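Pyroglutamyl-peptidase I (Fervidobacterium islandicum, PDB 6LTQ) removes N-terminal pyroglutamyl residues from peptides, probably as a cysteine peptidase, in a thermophilic keratin-degrading bacterium. Local coordinates at residues V129-V134 with A145-T150; A88-E93 with E136-K141; E68-K71 with I77-H80. All coordinates share one frame; numbering follows the deposited sequence.

Contact 1. Residues V129-V134 with A145-T150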
ATOM      1  N   VAL D 129      -0.938   6.656 -28.845  1.00 16.35           N
ATOM      2  CA  VAL D 129       0.350   5.969 -28.824  1.00 19.40           C
ATOM      3  C   VAL D 129       0.134   4.531 -28.368  1.00 23.85           C
ATOM      4  O   VAL D 129      -0.750   4.239 -27.549  1.00 22.89           O
ATOM      5  CB  VAL D 129       1.327   6.716 -27.890  1.00 24.12           C
ATOM      6  CG1 VAL D 129       2.670   5.998 -27.758  1.00 25.49           C
ATOM      7  CG2 VAL D 129       1.524   8.160 -28.348  1.00 17.96           C
ATOM      8  N   LYS D 130       0.942   3.616 -28.904  1.00 17.42           N
ATOM      9  CA  LYS D 130       0.850   2.197 -28.559  1.00 17.31           C
ATOM     10  C   LYS D 130       1.431   1.999 -27.160  1.00 18.40           C
ATOM     11  O   LYS D 130       2.573   1.581 -26.970  1.00 16.75           O
ATOM     12  CB  LYS D 130       1.569   1.347 -29.589  1.00 24.56           C
ATOM     13  CG  LYS D 130       1.014   1.504 -30.999  1.00 35.23           C
ATOM     14  CD  LYS D 130       1.878   0.746 -31.988  1.00 27.22           C
ATOM     15  CE  LYS D 130       1.535  -0.737 -31.988  1.00 47.51           C
ATOM     16  NZ  LYS D 130       0.566  -1.094 -33.067  1.00 70.18           N
ATOM     17  N   ILE D 131       0.618   2.326 -26.156  1.00 18.97           N
ATOM     18  CA  ILE D 131       1.155   2.475 -24.811  1.00 19.51           C
ATOM     19  C   ILE D 131       1.571   1.128 -24.220  1.00 18.43           C
ATOM     20  O   ILE D 131       2.546   1.057 -23.454  1.00 17.48           O
ATOM     21  CB  ILE D 131       0.140   3.234 -23.935  1.00 18.89           C
ATOM     22  CG1 ILE D 131       0.743   3.590 -22.572  1.00 17.70           C
ATOM     23  CG2 ILE D 131      -1.193   2.479 -23.802  1.00 21.77           C
ATOM     24  CD1 ILE D 131      -0.122   4.604 -21.807  1.00 15.05           C
ATOM     25  N   LYS D 132       0.883   0.034 -24.572  1.00 18.69           N
ATOM     26  CA  LYS D 132       1.299  -1.263 -24.043  1.00 24.83           C
ATOM     27  C   LYS D 132       2.657  -1.666 -24.591  1.00 31.19           C
ATOM     28  O   LYS D 132       3.462  -2.297 -23.886  1.00 19.85           O
ATOM     29  CB  LYS D 132       0.269  -2.347 -24.384  1.00 27.29           C
ATOM     30  CG  LYS D 132      -1.103  -2.117 -23.791  1.00 35.31           C
ATOM     31  CD  LYS D 132      -1.105  -2.219 -22.286  1.00 43.35           C
ATOM     32  CE  LYS D 132      -1.496  -3.619 -21.862  1.00 50.30           C
ATOM     33  NZ  LYS D 132      -2.679  -4.088 -22.631  1.00 39.47           N
ATOM     34  N   ALA D 133       2.937  -1.303 -25.846  1.00 25.57           N
ATOM     35  CA  ALA D 133       4.246  -1.586 -26.415  1.00 23.03           C
ATOM     36  C   ALA D 133       5.349  -0.780 -25.727  1.00 19.40           C
ATOM     37  O   ALA D 133       6.476  -1.275 -25.593  1.00 19.00           O
ATOM     38  CB  ALA D 133       4.234  -1.315 -27.927  1.00 27.35           C
ATOM     39  N   VAL D 134       5.063   0.453 -25.299  1.00 18.00           N
ATOM     40  CA  VAL D 134       6.055   1.201 -24.528  1.00 15.97           C
ATOM     41  C   VAL D 134       6.360   0.462 -23.226  1.00 20.63           C
ATOM     42  O   VAL D 134       7.522   0.229 -22.879  1.00 17.06           O
ATOM     43  CB  VAL D 134       5.569   2.634 -24.245  1.00 17.57           C
ATOM     44  CG1 VAL D 134       6.652   3.436 -23.487  1.00 14.60           C
ATOM     45  CG2 VAL D 134       5.178   3.351 -25.530  1.00 18.72           C
ATOM     46  N   ALA D 145       7.770  -0.686 -15.122  1.00 15.18           N
ATOM     47  CA  ALA D 145       6.921   0.217 -15.884  1.00 14.18           C
ATOM     48  C   ALA D 145       5.535  -0.388 -15.958  1.00 14.11           C
ATOM     49  O   ALA D 145       5.383  -1.614 -15.937  1.00 15.01           O
ATOM     50  CB  ALA D 145       7.463   0.477 -17.305  1.00 12.41           C
ATOM     51  N   PHE D 146       4.524   0.472 -16.012  1.00 13.19           N
ATOM     52  CA  PHE D 146       3.170  -0.054 -16.077  1.00 13.76           C
ATOM     53  C   PHE D 146       2.248   1.016 -16.638  1.00 12.55           C
ATOM     54  O   PHE D 146       2.596   2.201 -16.716  1.00 12.57           O
ATOM     55  CB  PHE D 146       2.687  -0.533 -14.689  1.00 19.96           C
ATOM     56  CG  PHE D 146       2.934   0.462 -13.585  1.00 13.97           C
ATOM     57  CD1 PHE D 146       2.005   1.454 -13.300  1.00 12.02           C
ATOM     58  CD2 PHE D 146       4.111   0.406 -12.840  1.00 15.36           C
ATOM     59  CE1 PHE D 146       2.227   2.372 -12.263  1.00 12.69           C
ATOM     60  CE2 PHE D 146       4.357   1.347 -11.817  1.00 17.15           C
ATOM     61  CZ  PHE D 146       3.416   2.314 -11.528  1.00 15.34           C
ATOM     62  N   VAL D 147       1.053   0.590 -17.010  1.00 12.16           N
ATOM     63  CA  VAL D 147       0.068   1.486 -17.596  1.00 12.61           C
ATOM     64  C   VAL D 147      -0.907   1.922 -16.517  1.00 18.63           C
ATOM     65  O   VAL D 147      -1.443   1.089 -15.767  1.00 15.54           O
ATOM     66  CB  VAL D 147      -0.664   0.812 -18.770  1.00 13.34           C
ATOM     67  CG1 VAL D 147      -1.785   1.716 -19.285  1.00 10.51           C
ATOM     68  CG2 VAL D 147       0.337   0.487 -19.886  1.00 16.21           C
ATOM     69  N   SER D 148      -1.163   3.221 -16.459  1.00  9.48           N
ATOM     70  CA  SER D 148      -2.073   3.832 -15.507  1.00 14.70           C
ATOM     71  C   SER D 148      -3.262   4.416 -16.255  1.00 13.36           C
ATOM     72  O   SER D 148      -3.141   4.838 -17.413  1.00 12.16           O
ATOM     73  CB  SER D 148      -1.357   4.941 -14.708  1.00 14.71           C
ATOM     74  OG  SER D 148      -2.283   5.807 -14.058  1.00 12.02           O
ATOM     75  N   TYR D 149      -4.420   4.439 -15.591  1.00  9.00           N
ATOM     76  CA  TYR D 149      -5.639   4.958 -16.200  1.00 11.33           C
ATOM     77  C   TYR D 149      -6.157   6.208 -15.514  1.00 13.70           C
ATOM     78  O   TYR D 149      -7.251   6.676 -15.849  1.00 12.53           O
ATOM     79  CB  TYR D 149      -6.724   3.869 -16.234  1.00 13.26           C
ATOM     80  CG  TYR D 149      -6.365   2.826 -17.244  1.00 13.25           C
ATOM     81  CD1 TYR D 149      -5.416   1.852 -16.967  1.00 15.57           C
ATOM     82  CD2 TYR D 149      -6.943   2.845 -18.511  1.00 15.68           C
ATOM     83  CE1 TYR D 149      -5.060   0.892 -17.958  1.00 15.78           C
ATOM     84  CE2 TYR D 149      -6.606   1.931 -19.466  1.00 14.28           C
ATOM     85  CZ  TYR D 149      -5.670   0.959 -19.196  1.00 14.24           C
ATOM     86  OH  TYR D 149      -5.352   0.048 -20.182  1.00 23.69           O
ATOM     87  N   THR D 150      -5.411   6.772 -14.569  1.00 12.82           N
ATOM     88  CA  THR D 150      -5.732   8.102 -14.079  1.00 12.70           C
ATOM     89  C   THR D 150      -4.431   8.843 -13.822  1.00 18.72           C
ATOM     90  O   THR D 150      -3.554   8.353 -13.098  1.00 14.80           O
ATOM     91  CB  THR D 150      -6.604   8.067 -12.813  1.00 15.24           C
ATOM     92  OG1 THR D 150      -6.663   9.392 -12.272  1.00 15.49           O
ATOM     93  CG2 THR D 150      -6.037   7.137 -11.757  1.00 14.51           C
TER
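V147 overlaps I131 and K132 with the two arms of its isopropyl group, each turned to the first turn of helix 131-140. The CG2 methyl does most of the touching: it lies 3.9 Å from K132 CD and 4.1 Å from I131 CG1. The other methyl, V147 CG1, approaches I131 CD1 at 4.2 Å. The bond from the valine backbone heads for the helix, and with CG1 anti to the backbone N (chi1 175°) CG2 lies beside that N, where it meets both K132 and I131. I131 and V147 reach for each other tip to tip, whereas the chain of K132 crosses V147 at about a right angle. Two beta-branched residues suit this place, being stiff and compact enough to fill the layer between helix and sheet; I131 also leans on L92 and R94 of the neighbouring strand 90-97, and V147 on A135 of the helix. K132 marks the border of the apolar layer. Its chain folds at chi2 (-67°) and again farther out, laying the methylene carbons against the valine while NZ makes salt bridges with D114 and D101 of the second subunit. No hydrogen bond joins the two segments, so the helix start rests on strand 145-148 through van der Waals contact alone, while the charged end of K132 serves the subunit interface, where the two aspartates probably balance it.

Contact 2. Residues A88-E93 with E136-K141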
ATOM      1  N   ALA D  88       6.057   3.730  -7.955  1.00 11.38           N
ATOM      2  CA  ALA D  88       7.269   2.935  -7.810  1.00 10.63           C
ATOM      3  C   ALA D  88       7.969   2.662  -9.130  1.00 13.42           C
ATOM      4  O   ALA D  88       9.124   2.223  -9.116  1.00 13.54           O
ATOM      5  CB  ALA D  88       6.948   1.588  -7.151  1.00 12.96           C
ATOM      6  N   GLY D  89       7.292   2.878 -10.257  1.00 13.18           N
ATOM      7  CA  GLY D  89       7.863   2.572 -11.559  1.00 13.47           C
ATOM      8  C   GLY D  89       7.512   3.637 -12.587  1.00 12.60           C
ATOM      9  O   GLY D  89       6.852   4.625 -12.281  1.00 13.87           O
ATOM     10  N   ILE D  90       7.976   3.417 -13.818  1.00 13.25           N
ATOM     11  CA  ILE D  90       7.616   4.331 -14.898  1.00 14.17           C
ATOM     12  C   ILE D  90       6.116   4.177 -15.169  1.00 17.02           C
ATOM     13  O   ILE D  90       5.647   3.104 -15.540  1.00 13.39           O
ATOM     14  CB  ILE D  90       8.452   4.051 -16.156  1.00 14.62           C
ATOM     15  CG1 ILE D  90       9.967   4.148 -15.846  1.00 17.80           C
ATOM     16  CG2 ILE D  90       8.047   4.983 -17.268  1.00 15.09           C
ATOM     17  CD1 ILE D  90      10.443   5.497 -15.291  1.00 14.72           C
ATOM     18  N   ARG D  91       5.367   5.250 -14.944  1.00 10.53           N
ATOM     19  CA  ARG D  91       3.909   5.189 -14.934  1.00 12.48           C
ATOM     20  C   ARG D  91       3.371   5.840 -16.211  1.00 12.52           C
ATOM     21  O   ARG D  91       3.254   7.070 -16.305  1.00 12.68           O
ATOM     22  CB  ARG D  91       3.376   5.849 -13.670  1.00 13.63           C
ATOM     23  CG  ARG D  91       1.874   5.908 -13.567  1.00 14.23           C
ATOM     24  CD  ARG D  91       1.465   6.354 -12.176  1.00 16.35           C
ATOM     25  NE  ARG D  91       0.215   7.105 -12.183  1.00 18.09           N
ATOM     26  CZ  ARG D  91      -0.417   7.495 -11.081  1.00 33.98           C
ATOM     27  NH1 ARG D  91      -1.544   8.193 -11.179  1.00 41.14           N
ATOM     28  NH2 ARG D  91       0.073   7.175  -9.878  1.00 26.91           N
ATOM     29  N   LEU D  92       3.046   5.003 -17.183  1.00 12.05           N
ATOM     30  CA  LEU D  92       2.580   5.462 -18.484  1.00 13.86           C
ATOM     31  C   LEU D  92       1.082   5.727 -18.416  1.00 14.89           C
ATOM     32  O   LEU D  92       0.290   4.814 -18.139  1.00 12.23           O
ATOM     33  CB  LEU D  92       2.902   4.412 -19.548  1.00  7.81           C
ATOM     34  CG  LEU D  92       4.367   3.987 -19.455  1.00 16.10           C
ATOM     35  CD1 LEU D  92       4.564   2.658 -20.112  1.00 16.92           C
ATOM     36  CD2 LEU D  92       5.293   5.039 -20.105  1.00 17.43           C
ATOM     37  N   GLU D  93       0.692   6.971 -18.673  1.00  9.94           N
ATOM     38  CA  GLU D  93      -0.692   7.400 -18.494  1.00 10.68           C
ATOM     39  C   GLU D  93      -1.471   7.269 -19.798  1.00 20.55           C
ATOM     40  O   GLU D  93      -1.107   7.863 -20.819  1.00 14.32           O
ATOM     41  CB  GLU D  93      -0.731   8.838 -17.982  1.00 12.55           C
ATOM     42  CG  GLU D  93      -0.073   9.013 -16.619  1.00 15.96           C
ATOM     43  CD  GLU D  93      -0.861   8.381 -15.467  1.00 19.37           C
ATOM     44  OE1 GLU D  93      -1.948   7.792 -15.702  1.00 13.42           O
ATOM     45  OE2 GLU D  93      -0.406   8.521 -14.308  1.00 17.16           O
ATOM     46  N   GLU D 136       5.931  -2.658 -22.521  1.00 23.41           N
ATOM     47  CA  GLU D 136       6.605  -3.922 -22.763  1.00 25.04           C
ATOM     48  C   GLU D 136       8.078  -3.707 -23.095  1.00 20.92           C
ATOM     49  O   GLU D 136       8.931  -4.476 -22.652  1.00 21.90           O
ATOM     50  CB  GLU D 136       5.898  -4.680 -23.881  1.00 28.98           C
ATOM     51  CG  GLU D 136       4.957  -5.745 -23.358  1.00 49.24           C
ATOM     52  CD  GLU D 136       5.716  -6.955 -22.818  1.00 74.58           C
ATOM     53  OE1 GLU D 136       5.652  -8.031 -23.450  1.00 78.67           O
ATOM     54  OE2 GLU D 136       6.378  -6.825 -21.765  1.00 64.41           O
ATOM     55  N   LEU D 137       8.394  -2.653 -23.852  1.00 17.67           N
ATOM     56  CA  LEU D 137       9.790  -2.345 -24.167  1.00 22.79           C
ATOM     57  C   LEU D 137      10.584  -2.028 -22.910  1.00 18.92           C
ATOM     58  O   LEU D 137      11.698  -2.537 -22.717  1.00 17.52           O
ATOM     59  CB  LEU D 137       9.877  -1.157 -25.127  1.00 19.49           C
ATOM     60  CG  LEU D 137      11.308  -0.906 -25.629  1.00 22.85           C
ATOM     61  CD1 LEU D 137      11.304  -0.747 -27.144  1.00 29.22           C
ATOM     62  CD2 LEU D 137      11.928   0.295 -24.986  1.00 23.01           C
ATOM     63  N   LEU D 138      10.039  -1.163 -22.049  1.00 18.14           N
ATOM     64  CA  LEU D 138      10.738  -0.792 -20.821  1.00 15.81           C
ATOM     65  C   LEU D 138      10.994  -2.006 -19.925  1.00 19.63           C
ATOM     66  O   LEU D 138      12.119  -2.204 -19.443  1.00 18.09           O
ATOM     67  CB  LEU D 138       9.938   0.267 -20.074  1.00 17.03           C
ATOM     68  CG  LEU D 138       9.909   1.623 -20.793  1.00 15.26           C
ATOM     69  CD1 LEU D 138       8.983   2.588 -20.079  1.00 15.03           C
ATOM     70  CD2 LEU D 138      11.329   2.192 -20.896  1.00 17.82           C
ATOM     71  N   LYS D 139       9.987  -2.872 -19.760  1.00 16.28           N
ATOM     72  CA  LYS D 139      10.175  -4.054 -18.914  1.00 16.50           C
ATOM     73  C   LYS D 139      11.233  -4.974 -19.505  1.00 18.17           C
ATOM     74  O   LYS D 139      12.079  -5.524 -18.786  1.00 18.20           O
ATOM     75  CB  LYS D 139       8.874  -4.849 -18.747  1.00 14.73           C
ATOM     76  CG  LYS D 139       7.714  -4.169 -17.988  1.00 22.24           C
ATOM     77  CD  LYS D 139       6.469  -5.054 -18.121  1.00 25.79           C
ATOM     78  CE  LYS D 139       5.234  -4.341 -17.618  1.00 25.80           C
ATOM     79  NZ  LYS D 139       5.228  -4.322 -16.118  1.00 19.69           N
ATOM     80  N   LYS D 140      11.246  -5.094 -20.832  1.00 18.64           N
ATOM     81  CA  LYS D 140      12.163  -6.044 -21.437  1.00 20.78           C
ATOM     82  C   LYS D 140      13.579  -5.552 -21.277  1.00 19.05           C
ATOM     83  O   LYS D 140      14.546  -6.324 -21.289  1.00 21.52           O
ATOM     84  CB  LYS D 140      11.779  -6.142 -22.878  1.00 22.62           C
ATOM     85  CG  LYS D 140      11.310  -7.504 -23.161  1.00 41.69           C
ATOM     86  CD  LYS D 140      10.175  -7.642 -21.957  1.00 65.43           C
ATOM     87  CE  LYS D 140       9.689  -9.126 -21.834  1.00 72.75           C
ATOM     88  NZ  LYS D 140       9.058 -10.010 -22.933  1.00 71.05           N
ATOM     89  N   LYS D 141      13.716  -4.236 -21.144  1.00 16.87           N
ATOM     90  CA  LYS D 141      14.985  -3.591 -20.812  1.00 18.88           C
ATOM     91  C   LYS D 141      15.233  -3.502 -19.300  1.00 24.04           C
ATOM     92  O   LYS D 141      16.080  -2.707 -18.858  1.00 21.20           O
ATOM     93  CB  LYS D 141      15.030  -2.170 -21.380  1.00 20.69           C
ATOM     94  CG  LYS D 141      14.865  -2.114 -22.899  1.00 25.95           C
ATOM     95  CD  LYS D 141      16.060  -2.744 -23.605  1.00 28.55           C
ATOM     96  CE  LYS D 141      15.859  -2.666 -25.117  1.00 43.46           C
ATOM     97  NZ  LYS D 141      17.057  -3.106 -25.872  1.00 39.85           N
TER
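L138 pushes its CD1 methyl against I90, a helix-on-sheet contact of the alpha/beta fold in which the end of helix 131-140 lies over strand 90-97. L138 CD1 meets I90 CG2 at 3.8 Å, and the two side chains cross at about a right angle. With CG1 of I90 turned beside the backbone N (chi1 -57°), CG2 is left anti to that N and points at the leucine. L92, two residues along the strand and pointing to the same side, adds a more distant touch, its CD1 lying 4.4 Å from L138 CD1. All three residues are buried, and their branched aliphatic shapes suit a layer that is sealed further by A145 and V179 of the adjoining strands and by V134 and A135 one turn back on the helix.

The outer side of the helix is polar and much looser. E136 and K140, one turn apart, are exposed, and K140 NZ stays 4.0 Å from E136 OE1, a long salt bridge. K139 is more firmly engaged: its NZ bonds to A145 O and forms a salt bridge with E196 of the third subunit.

On the other face of the strand from I90 and L92 lie R91 and E93. E93 is hydrogen-bonded to S148 through OE1 and to H180 through OE2, consistent with the Glu-His pair of this family's catalytic triad, whose cysteine is probably C156, oxidised to cysteinesulfonic acid in this crystal. R91 NE makes a salt-bridging hydrogen bond to E93 OE2 at 2.6 Å, meeting it on the syn side and 31° out of the carboxylate plane.

Contact 3. Residues E68-K71 with I77-H80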
ATOM      1  N   GLU D  68       1.768  28.675 -26.049  1.00 29.96           N
ATOM      2  CA  GLU D  68       2.695  29.623 -26.656  1.00 32.29           C
ATOM      3  C   GLU D  68       3.784  28.885 -27.414  1.00 36.12           C
ATOM      4  O   GLU D  68       4.161  29.286 -28.521  1.00 34.43           O
ATOM      5  CB  GLU D  68       3.299  30.507 -25.554  1.00 42.92           C
ATOM      6  CG  GLU D  68       4.403  31.482 -25.970  1.00 44.06           C
ATOM      7  CD  GLU D  68       5.061  32.197 -24.769  1.00 57.23           C
ATOM      8  OE1 GLU D  68       5.444  31.527 -23.775  1.00 28.95           O
ATOM      9  OE2 GLU D  68       5.187  33.441 -24.813  1.00 43.11           O
ATOM     10  N   TYR D  69       4.243  27.753 -26.870  1.00 32.03           N
ATOM     11  CA  TYR D  69       5.237  26.960 -27.585  1.00 38.69           C
ATOM     12  C   TYR D  69       4.617  26.272 -28.783  1.00 25.79           C
ATOM     13  O   TYR D  69       5.235  26.207 -29.852  1.00 30.12           O
ATOM     14  CB  TYR D  69       5.897  25.920 -26.680  1.00 25.05           C
ATOM     15  CG  TYR D  69       7.216  25.445 -27.251  1.00 30.47           C
ATOM     16  CD1 TYR D  69       7.269  24.455 -28.232  1.00 26.68           C
ATOM     17  CD2 TYR D  69       8.409  26.021 -26.837  1.00 42.58           C
ATOM     18  CE1 TYR D  69       8.489  24.039 -28.771  1.00 31.19           C
ATOM     19  CE2 TYR D  69       9.623  25.620 -27.366  1.00 39.44           C
ATOM     20  CZ  TYR D  69       9.664  24.632 -28.332  1.00 35.39           C
ATOM     21  OH  TYR D  69      10.890  24.243 -28.849  1.00 38.48           O
ATOM     22  N   TYR D  70       3.402  25.736 -28.627  1.00 32.12           N
ATOM     23  CA  TYR D  70       2.749  25.120 -29.776  1.00 30.24           C
ATOM     24  C   TYR D  70       2.539  26.137 -30.893  1.00 43.34           C
ATOM     25  O   TYR D  70       2.645  25.775 -32.076  1.00 28.36           O
ATOM     26  CB  TYR D  70       1.406  24.482 -29.387  1.00 46.68           C
ATOM     27  CG  TYR D  70       1.463  23.073 -28.815  1.00 36.62           C
ATOM     28  CD1 TYR D  70       2.274  22.080 -29.374  1.00 30.07           C
ATOM     29  CD2 TYR D  70       0.685  22.742 -27.717  1.00 35.98           C
ATOM     30  CE1 TYR D  70       2.311  20.791 -28.833  1.00 38.09           C
ATOM     31  CE2 TYR D  70       0.714  21.464 -27.172  1.00 31.36           C
ATOM     32  CZ  TYR D  70       1.522  20.494 -27.728  1.00 39.16           C
ATOM     33  OH  TYR D  70       1.531  19.232 -27.162  1.00 34.68           O
ATOM     34  N   LYS D  71       2.185  27.399 -30.558  1.00 36.61           N
ATOM     35  CA  LYS D  71       2.108  28.340 -31.671  1.00 41.77           C
ATOM     36  C   LYS D  71       3.455  28.669 -32.286  1.00 45.47           C
ATOM     37  O   LYS D  71       3.528  28.860 -33.503  1.00 56.28           O
ATOM     38  CB  LYS D  71       1.342  29.625 -31.419  1.00 44.22           C
ATOM     39  CG  LYS D  71       0.739  29.730 -32.815  1.00 62.08           C
ATOM     40  CD  LYS D  71      -0.487  30.365 -33.280  1.00 71.90           C
ATOM     41  CE  LYS D  71      -0.987  31.663 -32.740  1.00 70.54           C
ATOM     42  NZ  LYS D  71      -2.054  31.895 -33.834  1.00 65.55           N
ATOM     43  N   ILE D  77       5.057  15.005 -31.822  1.00 34.53           N
ATOM     44  CA  ILE D  77       4.733  14.175 -30.656  1.00 24.02           C
ATOM     45  C   ILE D  77       5.102  14.935 -29.400  1.00 29.52           C
ATOM     46  O   ILE D  77       6.241  15.395 -29.256  1.00 27.24           O
ATOM     47  CB  ILE D  77       5.471  12.828 -30.664  1.00 34.97           C
ATOM     48  CG1 ILE D  77       5.469  12.216 -32.057  1.00 36.36           C
ATOM     49  CG2 ILE D  77       4.845  11.868 -29.631  1.00 31.75           C
ATOM     50  CD1 ILE D  77       6.497  11.139 -32.215  1.00 51.56           C
ATOM     51  N   ALA D  78       4.168  15.004 -28.464  1.00 17.28           N
ATOM     52  CA  ALA D  78       4.424  15.591 -27.163  1.00 23.47           C
ATOM     53  C   ALA D  78       4.662  14.438 -26.199  1.00 25.76           C
ATOM     54  O   ALA D  78       3.848  13.511 -26.127  1.00 18.88           O
ATOM     55  CB  ALA D  78       3.253  16.460 -26.712  1.00 22.28           C
ATOM     56  N   LEU D  79       5.804  14.455 -25.529  1.00 22.49           N
ATOM     57  CA  LEU D  79       6.127  13.484 -24.486  1.00 22.43           C
ATOM     58  C   LEU D  79       6.183  14.305 -23.210  1.00 21.54           C
ATOM     59  O   LEU D  79       7.176  14.991 -22.943  1.00 18.13           O
ATOM     60  CB  LEU D  79       7.441  12.766 -24.779  1.00 22.67           C
ATOM     61  CG  LEU D  79       7.904  11.654 -23.825  1.00 29.94           C
ATOM     62  CD1 LEU D  79       6.783  10.648 -23.602  1.00 24.24           C
ATOM     63  CD2 LEU D  79       9.163  10.944 -24.367  1.00 24.77           C
ATOM     64  N   HIS D  80       5.094  14.279 -22.446  1.00 14.21           N
ATOM     65  CA  HIS D  80       5.000  15.068 -21.233  1.00 13.82           C
ATOM     66  C   HIS D  80       5.479  14.238 -20.050  1.00 19.37           C
ATOM     67  O   HIS D  80       4.999  13.116 -19.839  1.00 17.04           O
ATOM     68  CB  HIS D  80       3.564  15.522 -20.978  1.00 15.05           C
ATOM     69  CG  HIS D  80       3.013  16.429 -22.026  1.00 22.48           C
ATOM     70  ND1 HIS D  80       3.572  17.657 -22.325  1.00 20.42           N
ATOM     71  CD2 HIS D  80       1.936  16.295 -22.833  1.00 21.84           C
ATOM     72  CE1 HIS D  80       2.861  18.235 -23.280  1.00 24.59           C
ATOM     73  NE2 HIS D  80       1.863  17.429 -23.605  1.00 25.99           N
TER
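Y70 spans the gap between helix 59-72 and the sheet, its ring carrying the hydroxyl down to A78 and H80 on strand 77-83. The backbones lie well apart, with the nearest CA atoms, those of Y70 and A78, 10.0 Å from each other, and a long aromatic residue suits that distance. Y70 CG stands anti to the carbonyl carbon (chi1 -84°), which lets the end of the ring approach the strand although the side chain does not start out toward it. Y70 OH comes within 3.3 Å of A78 CB; alanine suits the spot because its small methyl leaves room for the phenol to come in over the strand. H80 approaches from the opposite direction, its NE2 4.0 Å from Y70 OH, and the two are not bonded directly. S163 links them instead, as its OG is hydrogen-bonded both to Y70 OH and to H80 NE2, while T20 takes H80 ND1. Three buried polar groups are thereby satisfied. The contact belongs to the beta-alpha-beta crossover from strand 48-55 through helix 59-72 to strand 77-83; L18 of strand 15-22 lies beside Y70, and helix 158-170 contributes S163 and R166.

How the contacts relate
Contact 3 comes first along the chain and closes before the others open, whereas contacts 1 and 2 interlock: strand 90-97, then helix 131-140, which serves both, then strand 145-148. Their centres are 8 Å apart, and hydrogen bonds join them directly. Contact 3 is centred 20 Å from contact 1 and 23 Å from contact 2, without touching either. All three reach the same mixed sheet, but helix 59-72 packs on one face and helix 131-140 on the other, giving a three-layered alpha/beta body. Helix 131-140 thus backs strand 90-97 from behind, the probable catalytic glutamate lying on the strand's other face. Contacts 1 and 2 also reach neighbouring subunits, while contact 3 is buried within its own.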